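Local coordinates for Sn-glycerol-3-phosphate ABC transporter substrate-binding protein UspB (Mycobacterium tuberculosis, PDB 4MFI) that probably captures glycerophosphocholine as the extracellular substrate-binding subunit of an ABC transporter and delivers it for import, at residues S44-G47 and Q48-A51; E53-L56 and I57-Q61; L99-D102 and R103-F106; V330-P333 and T334-A337. One frame throughout, in Å; residues are numbered along the deposited sequence.

Contact 1: S44-G47 and Q48-A51; sequences SHPG and QSSA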
ATOM      1  N   SER A  44       3.232   0.168 -15.376  1.00 10.88           N
ATOM      2  CA  SER A  44       4.377   1.032 -15.114  1.00 12.17           C
ATOM      3  C   SER A  44       5.591   0.200 -14.709  1.00 11.17           C
ATOM      4  O   SER A  44       6.646   0.746 -14.386  1.00 12.59           O
ATOM      5  CB  SER A  44       4.045   2.031 -14.008  1.00 14.42           C
ATOM      6  OG  SER A  44       3.567   1.351 -12.861  1.00 16.00           O
ATOM      7  N   HIS A  45       5.435  -1.121 -14.738  1.00 11.98           N
ATOM      8  CA  HIS A  45       6.503  -2.039 -14.345  1.00 12.08           C
ATOM      9  C   HIS A  45       7.023  -1.724 -12.942  1.00 11.82           C
ATOM     10  O   HIS A  45       8.222  -1.487 -12.765  1.00 13.48           O
ATOM     11  CB  HIS A  45       7.672  -1.987 -15.341  1.00 14.15           C
ATOM     12  CG  HIS A  45       7.254  -1.926 -16.780  1.00 14.68           C
ATOM     13  ND1 HIS A  45       6.404  -2.849 -17.352  1.00 17.28           N
ATOM     14  CD2 HIS A  45       7.581  -1.056 -17.765  1.00 16.31           C
ATOM     15  CE1 HIS A  45       6.220  -2.545 -18.625  1.00 17.61           C
ATOM     16  NE2 HIS A  45       6.926  -1.464 -18.903  1.00 19.13           N
ATOM     17  N   PRO A  46       6.132  -1.727 -11.940  1.00 11.96           N
ATOM     18  CA  PRO A  46       6.545  -1.299 -10.598  1.00 12.20           C
ATOM     19  C   PRO A  46       7.647  -2.189 -10.033  1.00 13.90           C
ATOM     20  O   PRO A  46       7.639  -3.405 -10.248  1.00 14.01           O
ATOM     21  CB  PRO A  46       5.261  -1.437  -9.775  1.00 13.29           C
ATOM     22  CG  PRO A  46       4.474  -2.500 -10.487  1.00 12.15           C
ATOM     23  CD  PRO A  46       4.758  -2.262 -11.951  1.00 11.75           C
ATOM     24  N   GLY A  47       8.598  -1.588  -9.328  1.00 16.24           N
ATOM     25  CA  GLY A  47       9.733  -2.339  -8.827  1.00 17.09           C
ATOM     26  C   GLY A  47      10.633  -2.841  -9.939  1.00 17.75           C
ATOM     27  O   GLY A  47      11.275  -3.884  -9.794  1.00 20.07           O
ATOM     28  N   GLN A  48      10.670  -2.102 -11.050  1.00 17.34           N
ATOM     29  CA  GLN A  48      11.501  -2.433 -12.215  1.00 18.79           C
ATOM     30  C   GLN A  48      11.248  -3.854 -12.696  1.00 17.78           C
ATOM     31  O   GLN A  48      12.186  -4.641 -12.879  1.00 18.82           O
ATOM     32  CB  GLN A  48      12.984  -2.252 -11.900  1.00 24.12           C
ATOM     33  CG  GLN A  48      13.358  -0.852 -11.468  1.00 31.32           C
ATOM     34  CD  GLN A  48      14.857  -0.645 -11.484  1.00 40.87           C
ATOM     35  OE1 GLN A  48      15.536  -1.048 -12.429  1.00 45.71           O
ATOM     36  NE2 GLN A  48      15.384  -0.027 -10.432  1.00 44.72           N
ATOM     37  N   SER A  49       9.977  -4.163 -12.921  1.00 15.45           N
ATOM     38  CA  SER A  49       9.531  -5.544 -13.060  1.00 13.83           C
ATOM     39  C   SER A  49       9.201  -5.975 -14.478  1.00 13.67           C
ATOM     40  O   SER A  49       8.528  -6.985 -14.660  1.00 14.50           O
ATOM     41  CB  SER A  49       8.302  -5.773 -12.181  1.00 12.99           C
ATOM     42  OG  SER A  49       7.271  -4.849 -12.503  1.00 13.30           O
ATOM     43  N   SER A  50       9.672  -5.237 -15.482  1.00 13.83           N
ATOM     44  CA  SER A  50       9.325  -5.581 -16.863  1.00 14.92           C
ATOM     45  C   SER A  50       9.760  -7.000 -17.242  1.00 13.64           C
ATOM     46  O   SER A  50       9.019  -7.706 -17.916  1.00 13.42           O
ATOM     47  CB  SER A  50       9.863  -4.553 -17.862  1.00 17.28           C
ATOM     48  OG  SER A  50      11.276  -4.599 -17.956  1.00 19.92           O
ATOM     49  N   ALA A  51      10.943  -7.422 -16.801  1.00 14.36           N
ATOM     50  CA  ALA A  51      11.390  -8.793 -17.057  1.00 15.66           C
ATOM     51  C   ALA A  51      10.465  -9.834 -16.421  1.00 14.49           C
ATOM     52  O   ALA A  51      10.134 -10.846 -17.044  1.00 15.45           O
ATOM     53  CB  ALA A  51      12.829  -8.994 -16.588  1.00 16.38           C
TER
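A hydrogen-bonded turn joins His45 and Pro46 to Ser49, with Ser50 packed on the His45 ring, closing the loop between strand 39-43 and the start of helix 50-63. It illustrates how a chain leaving a strand can be folded back by polar bonds just ahead of the first helical turn. The backbone N of Ser49 donates to His45 O over 3.2 Å; the bond is nearly straight at 163° but arrives from above the carbonyl plane. Next to it, Ser49 OG gives its hydrogen to Pro46 O at 2.7 Å. Its first torsion, chi1 56°, sets OG between the backbone N and the carbonyl carbon, and this turns the hydroxyl back to the preceding loop, even though Ser49 occupies the N-cap position. One face of the His45 ring receives Ser50 CB in a CH-pi contact, with CB 4.0 Å from the ring centroid and displaced toward the rim. Positive phi values at His45, Gly47 and Gln48 let the chain bend so sharply. The imidazole ND1 is hydrogen-bonded to Glu53, one turn into the helix. Around the turn, Pro46 rests on Tyr78 of helix 78-88 and Leu99 of strand 97-101, His45 touches strand 69-73, and Ser49 faces Phe339 and Thr343 of helix 333-343.

Contact 2: E53-L56 and I57-Q61; sequences EREL and IGRFQ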
ATOM      1  N   GLU A  53       7.335  -9.380 -15.676  1.00 11.48           N
ATOM      2  CA  GLU A  53       6.072  -9.299 -16.403  1.00 11.90           C
ATOM      3  C   GLU A  53       6.139 -10.033 -17.745  1.00 12.13           C
ATOM      4  O   GLU A  53       5.190 -10.722 -18.132  1.00 12.53           O
ATOM      5  CB  GLU A  53       5.653  -7.839 -16.588  1.00 11.41           C
ATOM      6  CG  GLU A  53       5.347  -7.147 -15.267  1.00 12.22           C
ATOM      7  CD  GLU A  53       4.897  -5.713 -15.432  1.00 13.36           C
ATOM      8  OE1 GLU A  53       5.503  -4.995 -16.258  1.00 15.26           O
ATOM      9  OE2 GLU A  53       3.941  -5.299 -14.727  1.00 13.28           O
ATOM     10  N   ARG A  54       7.252  -9.893 -18.459  1.00 12.54           N
ATOM     11  CA  ARG A  54       7.419 -10.633 -19.709  1.00 13.56           C
ATOM     12  C   ARG A  54       7.421 -12.144 -19.469  1.00 14.07           C
ATOM     13  O   ARG A  54       6.900 -12.908 -20.284  1.00 14.83           O
ATOM     14  CB  ARG A  54       8.685 -10.201 -20.445  1.00 16.05           C
ATOM     15  CG  ARG A  54       8.577  -8.814 -21.060  1.00 18.55           C
ATOM     16  CD  ARG A  54       9.770  -8.497 -21.950  1.00 22.97           C
ATOM     17  NE  ARG A  54      11.034  -8.570 -21.219  1.00 26.78           N
ATOM     18  CZ  ARG A  54      11.601  -7.536 -20.604  1.00 29.52           C
ATOM     19  NH1 ARG A  54      11.021  -6.343 -20.631  1.00 30.17           N
ATOM     20  NH2 ARG A  54      12.751  -7.696 -19.964  1.00 30.30           N
ATOM     21  N   GLU A  55       7.996 -12.573 -18.349  1.00 13.12           N
ATOM     22  CA  GLU A  55       7.993 -13.989 -18.000  1.00 13.02           C
ATOM     23  C   GLU A  55       6.572 -14.471 -17.717  1.00 13.12           C
ATOM     24  O   GLU A  55       6.172 -15.545 -18.170  1.00 13.47           O
ATOM     25  CB  GLU A  55       8.916 -14.259 -16.802  1.00 12.00           C
ATOM     26  CG  GLU A  55       8.764 -15.652 -16.178  1.00 13.97           C
ATOM     27  CD  GLU A  55       9.169 -16.791 -17.102  1.00 15.00           C
ATOM     28  OE1 GLU A  55       9.950 -16.558 -18.053  1.00 18.34           O
ATOM     29  OE2 GLU A  55       8.705 -17.934 -16.865  1.00 15.85           O
ATOM     30  N   LEU A  56       5.801 -13.676 -16.980  1.00 12.77           N
ATOM     31  CA  LEU A  56       4.423 -14.048 -16.677  1.00 12.18           C
ATOM     32  C   LEU A  56       3.573 -14.107 -17.950  1.00 11.21           C
ATOM     33  O   LEU A  56       2.724 -14.990 -18.103  1.00 11.46           O
ATOM     34  CB  LEU A  56       3.816 -13.083 -15.660  1.00 13.03           C
ATOM     35  CG  LEU A  56       4.438 -13.161 -14.265  1.00 14.71           C
ATOM     36  CD1 LEU A  56       3.832 -12.120 -13.333  1.00 18.07           C
ATOM     37  CD2 LEU A  56       4.284 -14.568 -13.691  1.00 17.84           C
ATOM     38  N   ILE A  57       3.817 -13.179 -18.872  1.00 10.67           N
ATOM     39  CA  ILE A  57       3.123 -13.177 -20.159  1.00 12.32           C
ATOM     40  C   ILE A  57       3.456 -14.441 -20.957  1.00 13.27           C
ATOM     41  O   ILE A  57       2.578 -15.044 -21.580  1.00 12.12           O
ATOM     42  CB  ILE A  57       3.459 -11.904 -20.973  1.00 12.19           C
ATOM     43  CG1 ILE A  57       2.730 -10.692 -20.382  1.00 13.66           C
ATOM     44  CG2 ILE A  57       3.081 -12.074 -22.443  1.00 13.39           C
ATOM     45  CD1 ILE A  57       3.200  -9.366 -20.946  1.00 12.99           C
ATOM     46  N   GLY A  58       4.723 -14.851 -20.912  1.00 13.09           N
ATOM     47  CA  GLY A  58       5.147 -16.064 -21.589  1.00 13.32           C
ATOM     48  C   GLY A  58       4.436 -17.278 -21.023  1.00 12.34           C
ATOM     49  O   GLY A  58       3.980 -18.150 -21.773  1.00 14.38           O
ATOM     50  N   ARG A  59       4.341 -17.338 -19.696  1.00 12.21           N
ATOM     51  CA  ARG A  59       3.630 -18.432 -19.038  1.00 11.09           C
ATOM     52  C   ARG A  59       2.156 -18.432 -19.439  1.00 11.18           C
ATOM     53  O   ARG A  59       1.570 -19.490 -19.682  1.00 12.67           O
ATOM     54  CB  ARG A  59       3.759 -18.331 -17.514  1.00 11.65           C
ATOM     55  CG  ARG A  59       5.189 -18.455 -16.996  1.00 12.23           C
ATOM     56  CD  ARG A  59       5.256 -18.233 -15.487  1.00 11.74           C
ATOM     57  NE  ARG A  59       6.625 -18.368 -14.995  1.00 12.79           N
ATOM     58  CZ  ARG A  59       6.958 -18.505 -13.716  1.00 14.48           C
ATOM     59  NH1 ARG A  59       6.019 -18.526 -12.778  1.00 13.81           N
ATOM     60  NH2 ARG A  59       8.233 -18.640 -13.377  1.00 16.21           N
ATOM     61  N   PHE A  60       1.564 -17.242 -19.516  1.00 11.46           N
ATOM     62  CA  PHE A  60       0.163 -17.118 -19.899  1.00 10.89           C
ATOM     63  C   PHE A  60      -0.072 -17.635 -21.313  1.00 11.48           C
ATOM     64  O   PHE A  60      -1.002 -18.415 -21.559  1.00 12.47           O
ATOM     65  CB  PHE A  60      -0.295 -15.664 -19.784  1.00  9.87           C
ATOM     66  CG  PHE A  60      -1.690 -15.431 -20.276  1.00 10.31           C
ATOM     67  CD1 PHE A  60      -2.779 -15.790 -19.498  1.00 10.05           C
ATOM     68  CD2 PHE A  60      -1.912 -14.855 -21.520  1.00 11.71           C
ATOM     69  CE1 PHE A  60      -4.068 -15.573 -19.951  1.00 10.28           C
ATOM     70  CE2 PHE A  60      -3.201 -14.629 -21.979  1.00 12.05           C
ATOM     71  CZ  PHE A  60      -4.283 -14.994 -21.192  1.00 12.29           C
ATOM     72  N   GLN A  61       0.780 -17.208 -22.237  1.00 12.35           N
ATOM     73  CA  GLN A  61       0.643 -17.604 -23.633  1.00 14.65           C
ATOM     74  C   GLN A  61       0.870 -19.102 -23.837  1.00 14.86           C
ATOM     75  O   GLN A  61       0.313 -19.694 -24.766  1.00 17.58           O
ATOM     76  CB  GLN A  61       1.559 -16.758 -24.519  1.00 14.99           C
ATOM     77  CG  GLN A  61       1.131 -15.293 -24.544  1.00 17.13           C
ATOM     78  CD  GLN A  61       2.034 -14.400 -25.371  1.00 19.73           C
ATOM     79  OE1 GLN A  61       1.665 -13.274 -25.703  1.00 19.01           O
ATOM     80  NE2 GLN A  61       3.224 -14.891 -25.701  1.00 23.17           N
TER
HETATM   81  O   HOH W   1      10.519 -19.492 -14.869  1.00 42.62           O
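Glu55 OE2 is gripped twice, by Arg59 NE at 2.8 Å and by water 1, which donates to it from 3.1 Å. The arginine bond is a salt bridge of one turn's span: NE meets the lone pair of OE2 that faces away from OE1, and the oxygen lies in the guanidinium plane at its edge, though the carboxylate and guanidinium planes stand 85° apart. Water 1 also accepts from Arg59 NH2 at 2.9 Å, so both groups are tied by a direct bond and a water bridge. Glu55 has CG anti to the backbone N (chi1 168°) and bends at its second torsion, whereas Arg59 runs extended from CG to NE, its CG lying 3.3 Å from Glu55 O. Leu56 CD2 comes obliquely to within 4.2 Å of Arg59 CD. The far end of the arginine has further partners: NH1 donates to Asn335 OD1, and Tyr338 provides a cation-pi contact. Routine backbone bonds run beneath, such as Phe60 N to Leu56 O at 2.9 Å. An i to i+4 Glu-Arg pair of this kind is a classic pattern of an alpha-helix, here the connecting helix of the beta-alpha-beta unit formed by strand 39-43, helix 50-63 and strand 69-73.

Contact 3: L99-D102 and R103-F106; sequences LLDD and RWWF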
ATOM      1  N   LEU A  99      -3.051  -1.152 -14.799  1.00  7.74           N
ATOM      2  CA  LEU A  99      -2.543  -1.112 -13.433  1.00  8.23           C
ATOM      3  C   LEU A  99      -2.938   0.201 -12.743  1.00  7.32           C
ATOM      4  O   LEU A  99      -2.479   1.280 -13.131  1.00  9.48           O
ATOM      5  CB  LEU A  99      -1.023  -1.257 -13.457  1.00 10.18           C
ATOM      6  CG  LEU A  99      -0.295  -1.349 -12.116  1.00 10.55           C
ATOM      7  CD1 LEU A  99      -0.745  -2.598 -11.368  1.00 11.57           C
ATOM      8  CD2 LEU A  99       1.210  -1.376 -12.327  1.00 14.76           C
ATOM      9  N   LEU A 100      -3.793   0.107 -11.727  1.00  7.05           N
ATOM     10  CA  LEU A 100      -4.305   1.289 -11.025  1.00  6.40           C
ATOM     11  C   LEU A 100      -3.970   1.217  -9.540  1.00  6.66           C
ATOM     12  O   LEU A 100      -4.164   0.168  -8.908  1.00  7.31           O
ATOM     13  CB  LEU A 100      -5.820   1.400 -11.213  1.00  7.19           C
ATOM     14  CG  LEU A 100      -6.293   1.591 -12.656  1.00  7.84           C
ATOM     15  CD1 LEU A 100      -7.815   1.598 -12.727  1.00  9.55           C
ATOM     16  CD2 LEU A 100      -5.727   2.888 -13.232  1.00  9.06           C
ATOM     17  N   ASP A 101      -3.474   2.319  -8.978  1.00  5.79           N
ATOM     18  CA  ASP A 101      -3.058   2.287  -7.573  1.00  5.51           C
ATOM     19  C   ASP A 101      -4.216   2.421  -6.586  1.00  5.73           C
ATOM     20  O   ASP A 101      -5.392   2.471  -6.978  1.00  6.31           O
ATOM     21  CB  ASP A 101      -1.879   3.238  -7.255  1.00  6.54           C
ATOM     22  CG  ASP A 101      -2.279   4.705  -7.105  1.00  7.44           C
ATOM     23  OD1 ASP A 101      -3.472   5.055  -7.069  1.00  7.82           O
ATOM     24  OD2 ASP A 101      -1.359   5.537  -6.978  1.00 10.67           O
ATOM     25  N   ASP A 102      -3.864   2.481  -5.307  1.00  5.79           N
ATOM     26  CA  ASP A 102      -4.841   2.505  -4.221  1.00  5.03           C
ATOM     27  C   ASP A 102      -5.769   3.719  -4.208  1.00  4.64           C
ATOM     28  O   ASP A 102      -6.815   3.677  -3.565  1.00  5.81           O
ATOM     29  CB  ASP A 102      -4.148   2.324  -2.854  1.00  5.67           C
ATOM     30  CG  ASP A 102      -3.082   3.379  -2.554  1.00  7.38           C
ATOM     31  OD1 ASP A 102      -2.593   4.060  -3.476  1.00  8.79           O
ATOM     32  OD2 ASP A 102      -2.701   3.501  -1.367  1.00  7.67           O
ATOM     33  N   ARG A 103      -5.397   4.781  -4.922  1.00  5.49           N
ATOM     34  CA  ARG A 103      -6.194   6.004  -4.975  1.00  7.07           C
ATOM     35  C   ARG A 103      -6.899   6.130  -6.316  1.00  6.87           C
ATOM     36  O   ARG A 103      -8.045   6.564  -6.399  1.00  9.63           O
ATOM     37  CB  ARG A 103      -5.303   7.230  -4.757  1.00  6.96           C
ATOM     38  CG  ARG A 103      -4.481   7.183  -3.476  1.00  8.51           C
ATOM     39  CD  ARG A 103      -3.243   8.062  -3.570  1.00  9.04           C
ATOM     40  NE  ARG A 103      -2.495   7.777  -4.796  1.00  8.10           N
ATOM     41  CZ  ARG A 103      -1.807   8.676  -5.494  1.00  7.83           C
ATOM     42  NH1 ARG A 103      -1.735   9.943  -5.081  1.00  8.99           N
ATOM     43  NH2 ARG A 103      -1.189   8.307  -6.611  1.00 10.36           N
ATOM     44  N   TRP A 104      -6.209   5.745  -7.378  1.00  6.30           N
ATOM     45  CA  TRP A 104      -6.757   5.946  -8.710  1.00  5.37           C
ATOM     46  C   TRP A 104      -7.874   4.973  -9.078  1.00  5.93           C
ATOM     47  O   TRP A 104      -8.753   5.326  -9.864  1.00  7.38           O
ATOM     48  CB  TRP A 104      -5.652   5.891  -9.759  1.00  6.85           C
ATOM     49  CG  TRP A 104      -4.836   7.150  -9.873  1.00  6.19           C
ATOM     50  CD1 TRP A 104      -3.541   7.338  -9.466  1.00  6.83           C
ATOM     51  CD2 TRP A 104      -5.258   8.394 -10.444  1.00  6.95           C
ATOM     52  NE1 TRP A 104      -3.136   8.624  -9.752  1.00  7.93           N
ATOM     53  CE2 TRP A 104      -4.168   9.289 -10.358  1.00  7.17           C
ATOM     54  CE3 TRP A 104      -6.448   8.837 -11.029  1.00  7.96           C
ATOM     55  CZ2 TRP A 104      -4.237  10.597 -10.831  1.00  7.74           C
ATOM     56  CZ3 TRP A 104      -6.516  10.135 -11.501  1.00  9.06           C
ATOM     57  CH2 TRP A 104      -5.418  11.004 -11.394  1.00  8.68           C
ATOM     58  N   TRP A 105      -7.861   3.758  -8.537  1.00  6.05           N
ATOM     59  CA  TRP A 105      -8.879   2.799  -8.970  1.00  6.63           C
ATOM     60  C   TRP A 105     -10.292   3.309  -8.671  1.00  6.18           C
ATOM     61  O   TRP A 105     -11.179   3.195  -9.521  1.00  7.06           O
ATOM     62  CB  TRP A 105      -8.636   1.381  -8.422  1.00  5.95           C
ATOM     63  CG  TRP A 105      -9.110   1.156  -7.011  1.00  4.29           C
ATOM     64  CD1 TRP A 105      -8.340   1.142  -5.884  1.00  5.91           C
ATOM     65  CD2 TRP A 105     -10.456   0.893  -6.582  1.00  4.67           C
ATOM     66  NE1 TRP A 105      -9.121   0.895  -4.783  1.00  5.54           N
ATOM     67  CE2 TRP A 105     -10.424   0.738  -5.181  1.00  5.75           C
ATOM     68  CE3 TRP A 105     -11.684   0.775  -7.247  1.00  5.93           C
ATOM     69  CZ2 TRP A 105     -11.570   0.481  -4.428  1.00  5.98           C
ATOM     70  CZ3 TRP A 105     -12.831   0.515  -6.497  1.00  6.61           C
ATOM     71  CH2 TRP A 105     -12.763   0.371  -5.101  1.00  6.50           C
ATOM     72  N   PHE A 106     -10.495   3.905  -7.495  1.00  6.00           N
ATOM     73  CA  PHE A 106     -11.839   4.365  -7.137  1.00  5.42           C
ATOM     74  C   PHE A 106     -12.240   5.566  -7.981  1.00  6.21           C
ATOM     75  O   PHE A 106     -13.402   5.696  -8.363  1.00  7.21           O
ATOM     76  CB  PHE A 106     -11.958   4.699  -5.650  1.00  7.42           C
ATOM     77  CG  PHE A 106     -13.338   5.157  -5.243  1.00  7.62           C
ATOM     78  CD1 PHE A 106     -14.340   4.234  -4.985  1.00  9.73           C
ATOM     79  CD2 PHE A 106     -13.632   6.510  -5.123  1.00  8.85           C
ATOM     80  CE1 PHE A 106     -15.613   4.649  -4.611  1.00  9.67           C
ATOM     81  CE2 PHE A 106     -14.903   6.929  -4.754  1.00 10.53           C
ATOM     82  CZ  PHE A 106     -15.895   5.999  -4.498  1.00 10.58           C
TER
HETATM   83  O   HOH W   2      -7.610   1.337  -2.318  1.00  5.93           O
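A single carboxylate, that of Asp101, both caps a new helix and holds an arginine two residues ahead. Its two oxygens divide the work. OD1 accepts from the backbone N of Trp104 at 2.8 Å, met nearly along its C-O bond, and from the backbone N of Arg103 at 2.9 Å, which comes from above the carboxylate plane. OD2 receives Arg103 NH2 at 2.8 Å on its syn lone pair in a salt bridge, with the oxygen close to the guanidinium plane; a weak second bond comes from NE. The first torsion of Asp101, chi1 79°, sets CG between the backbone N and the carbonyl carbon, from where OD1 reaches the backbone of the following turn and OD2 the arginine. The bond from OD1 to Arg103 N defines an Asx turn, and with Trp104 N it forms the cap through which strand 97-101 passes into helix 104-110. In the mixed central sheet this strand lies between 39-43, parallel to it, and 307-310, antiparallel. The aspartate's main chain joins in: Trp105 N donates to Asp101 O at 3.2 Å, completing the first turn. OD1 thus offers an acceptor to two backbone N-H groups at the start of the helix, and the arginine would be expected to favour the ionised carboxylate. Trp104 CD1 sits 3.3 Å from OD1, while its indole NE1 is bonded to Asp79, which also takes a salt bridge from Arg103. Across the turn, Leu100 CB packs on Trp105 CB at 4.0 Å. Water 2, at the edge of the Trp105 ring, accepts from NE1 at 2.9 Å and donates to Asp102 O.

Contact 4: V330-P333 and T334-A337; sequences VTNP and TNTA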
ATOM      1  N   VAL A 330      -1.984 -14.388 -13.945  1.00  8.25           N
ATOM      2  CA  VAL A 330      -0.732 -13.801 -13.476  1.00  8.65           C
ATOM      3  C   VAL A 330      -0.726 -13.568 -11.968  1.00  9.21           C
ATOM      4  O   VAL A 330       0.335 -13.342 -11.379  1.00 10.09           O
ATOM      5  CB  VAL A 330      -0.332 -12.521 -14.247  1.00  9.16           C
ATOM      6  CG1 VAL A 330      -0.211 -12.818 -15.738  1.00 10.59           C
ATOM      7  CG2 VAL A 330      -1.320 -11.375 -13.985  1.00 10.81           C
ATOM      8  N   THR A 331      -1.904 -13.641 -11.347  1.00  8.97           N
ATOM      9  CA  THR A 331      -2.012 -13.543  -9.890  1.00  9.03           C
ATOM     10  C   THR A 331      -2.396 -14.879  -9.250  1.00 10.01           C
ATOM     11  O   THR A 331      -2.902 -14.919  -8.118  1.00 10.51           O
ATOM     12  CB  THR A 331      -3.002 -12.439  -9.442  1.00  8.47           C
ATOM     13  OG1 THR A 331      -4.314 -12.736  -9.935  1.00  8.81           O
ATOM     14  CG2 THR A 331      -2.545 -11.064  -9.935  1.00  9.64           C
ATOM     15  N   ASN A 332      -2.148 -15.979  -9.961  1.00  9.56           N
ATOM     16  CA  ASN A 332      -2.372 -17.297  -9.373  1.00  8.75           C
ATOM     17  C   ASN A 332      -1.272 -17.594  -8.332  1.00  9.53           C
ATOM     18  O   ASN A 332      -0.324 -16.810  -8.203  1.00  9.57           O
ATOM     19  CB  ASN A 332      -2.590 -18.383 -10.459  1.00 10.13           C
ATOM     20  CG  ASN A 332      -1.299 -18.900 -11.101  1.00 10.85           C
ATOM     21  OD1 ASN A 332      -0.193 -18.663 -10.624  1.00 11.62           O
ATOM     22  ND2 ASN A 332      -1.460 -19.656 -12.189  1.00 13.84           N
ATOM     23  N   PRO A 333      -1.411 -18.676  -7.548  1.00  9.80           N
ATOM     24  CA  PRO A 333      -0.448 -18.831  -6.447  1.00 10.01           C
ATOM     25  C   PRO A 333       1.017 -18.938  -6.883  1.00 10.37           C
ATOM     26  O   PRO A 333       1.878 -18.274  -6.297  1.00 11.76           O
ATOM     27  CB  PRO A 333      -0.913 -20.117  -5.763  1.00 10.52           C
ATOM     28  CG  PRO A 333      -2.379 -20.144  -6.019  1.00 10.27           C
ATOM     29  CD  PRO A 333      -2.550 -19.599  -7.407  1.00 10.42           C
ATOM     30  N   THR A 334       1.286 -19.745  -7.902  1.00 11.33           N
ATOM     31  CA  THR A 334       2.628 -19.885  -8.460  1.00 14.21           C
ATOM     32  C   THR A 334       3.165 -18.546  -8.960  1.00 12.59           C
ATOM     33  O   THR A 334       4.316 -18.169  -8.703  1.00 13.27           O
ATOM     34  CB  THR A 334       2.602 -20.865  -9.656  1.00 19.31           C
ATOM     35  OG1 THR A 334       2.261 -22.175  -9.189  1.00 25.96           O
ATOM     36  CG2 THR A 334       3.944 -20.921 -10.346  1.00 22.95           C
ATOM     37  N   ASN A 335       2.321 -17.820  -9.675  1.00 10.53           N
ATOM     38  CA  ASN A 335       2.782 -16.628 -10.366  1.00  9.83           C
ATOM     39  C   ASN A 335       2.941 -15.419  -9.460  1.00  9.35           C
ATOM     40  O   ASN A 335       3.859 -14.619  -9.649  1.00  9.65           O
ATOM     41  CB  ASN A 335       1.882 -16.334 -11.562  1.00 10.42           C
ATOM     42  CG  ASN A 335       2.046 -17.360 -12.652  1.00 10.92           C
ATOM     43  OD1 ASN A 335       3.111 -17.968 -12.783  1.00 12.03           O
ATOM     44  ND2 ASN A 335       0.996 -17.573 -13.438  1.00 12.05           N
ATOM     45  N   THR A 336       2.065 -15.274  -8.470  1.00  9.54           N
ATOM     46  CA  THR A 336       2.255 -14.189  -7.515  1.00  9.08           C
ATOM     47  C   THR A 336       3.487 -14.452  -6.638  1.00 10.05           C
ATOM     48  O   THR A 336       4.201 -13.522  -6.272  1.00 10.63           O
ATOM     49  CB  THR A 336       0.989 -13.906  -6.659  1.00  7.63           C
ATOM     50  OG1 THR A 336       1.159 -12.664  -5.963  1.00  7.82           O
ATOM     51  CG2 THR A 336       0.727 -15.019  -5.649  1.00  9.46           C
ATOM     52  N   ALA A 337       3.751 -15.718  -6.331  1.00 10.45           N
ATOM     53  CA  ALA A 337       4.969 -16.075  -5.608  1.00 10.81           C
ATOM     54  C   ALA A 337       6.196 -15.668  -6.416  1.00 11.15           C
ATOM     55  O   ALA A 337       7.117 -15.039  -5.888  1.00 11.68           O
ATOM     56  CB  ALA A 337       5.000 -17.565  -5.301  1.00 11.33           C
TER
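An asparagine N-cap opens helix 333-343, directly after helix 317-330 has ended, and Asn332 is that cap. Its OD1 accepts from the backbone N of Asn335 at 2.8 Å, with the donor lying nearly in line with the side-chain C=O (173°). A first torsion of 80° brings CG into the position flanked by the backbone N and carbonyl carbon, so that the amide folds forward over the first turn. The main chain of the same residue begins the helical ladder: Thr336 N donates to Asn332 O at 2.9 Å, and Ala337 N follows with Pro333 O at 3.2 Å. Pro333 itself takes the first helical position, where the lack of an N-H costs no helix bond. The amides of Asn332 and Asn335 lie almost parallel, their planes 17° apart, with Asn332 CG 3.5 Å from Asn335 ND2. That ND2 is hydrogen-bonded to Phe329 O in the last turn of the preceding helix. Thr336 CG2 lies 3.3 Å from Asn332 O, while its hydroxyl is bonded to Val348 N. The chemistry implies a helix start settled by two acceptors of one residue, while Asn335 ties this beginning to the end of the helix before it.

All four contacts are local, yet they differ in their place along a helix. Contacts 3 and 4 both begin helices with side-chain caps, one charged and one neutral; contact 1 reaches a helix with a serine that turns backward instead, and contact 2 needs no cap because it lies within that same helix 50-63. Contact 4 is the most buried, whereas the other three are partly buried, contact 2 showing its water-bridged ion pair on a more peripheral flank and contact 3 sitting nearest the chain's centre. Contacts 2 and 4 are joined by Leu56 packing on Val330 and Asn335 and by a probable hydrogen bond between Arg59 and Asn335. Contacts 1 and 3 touch by packing of Leu99 CD2 on Ser44 OG (3.6 Å) and on Pro46.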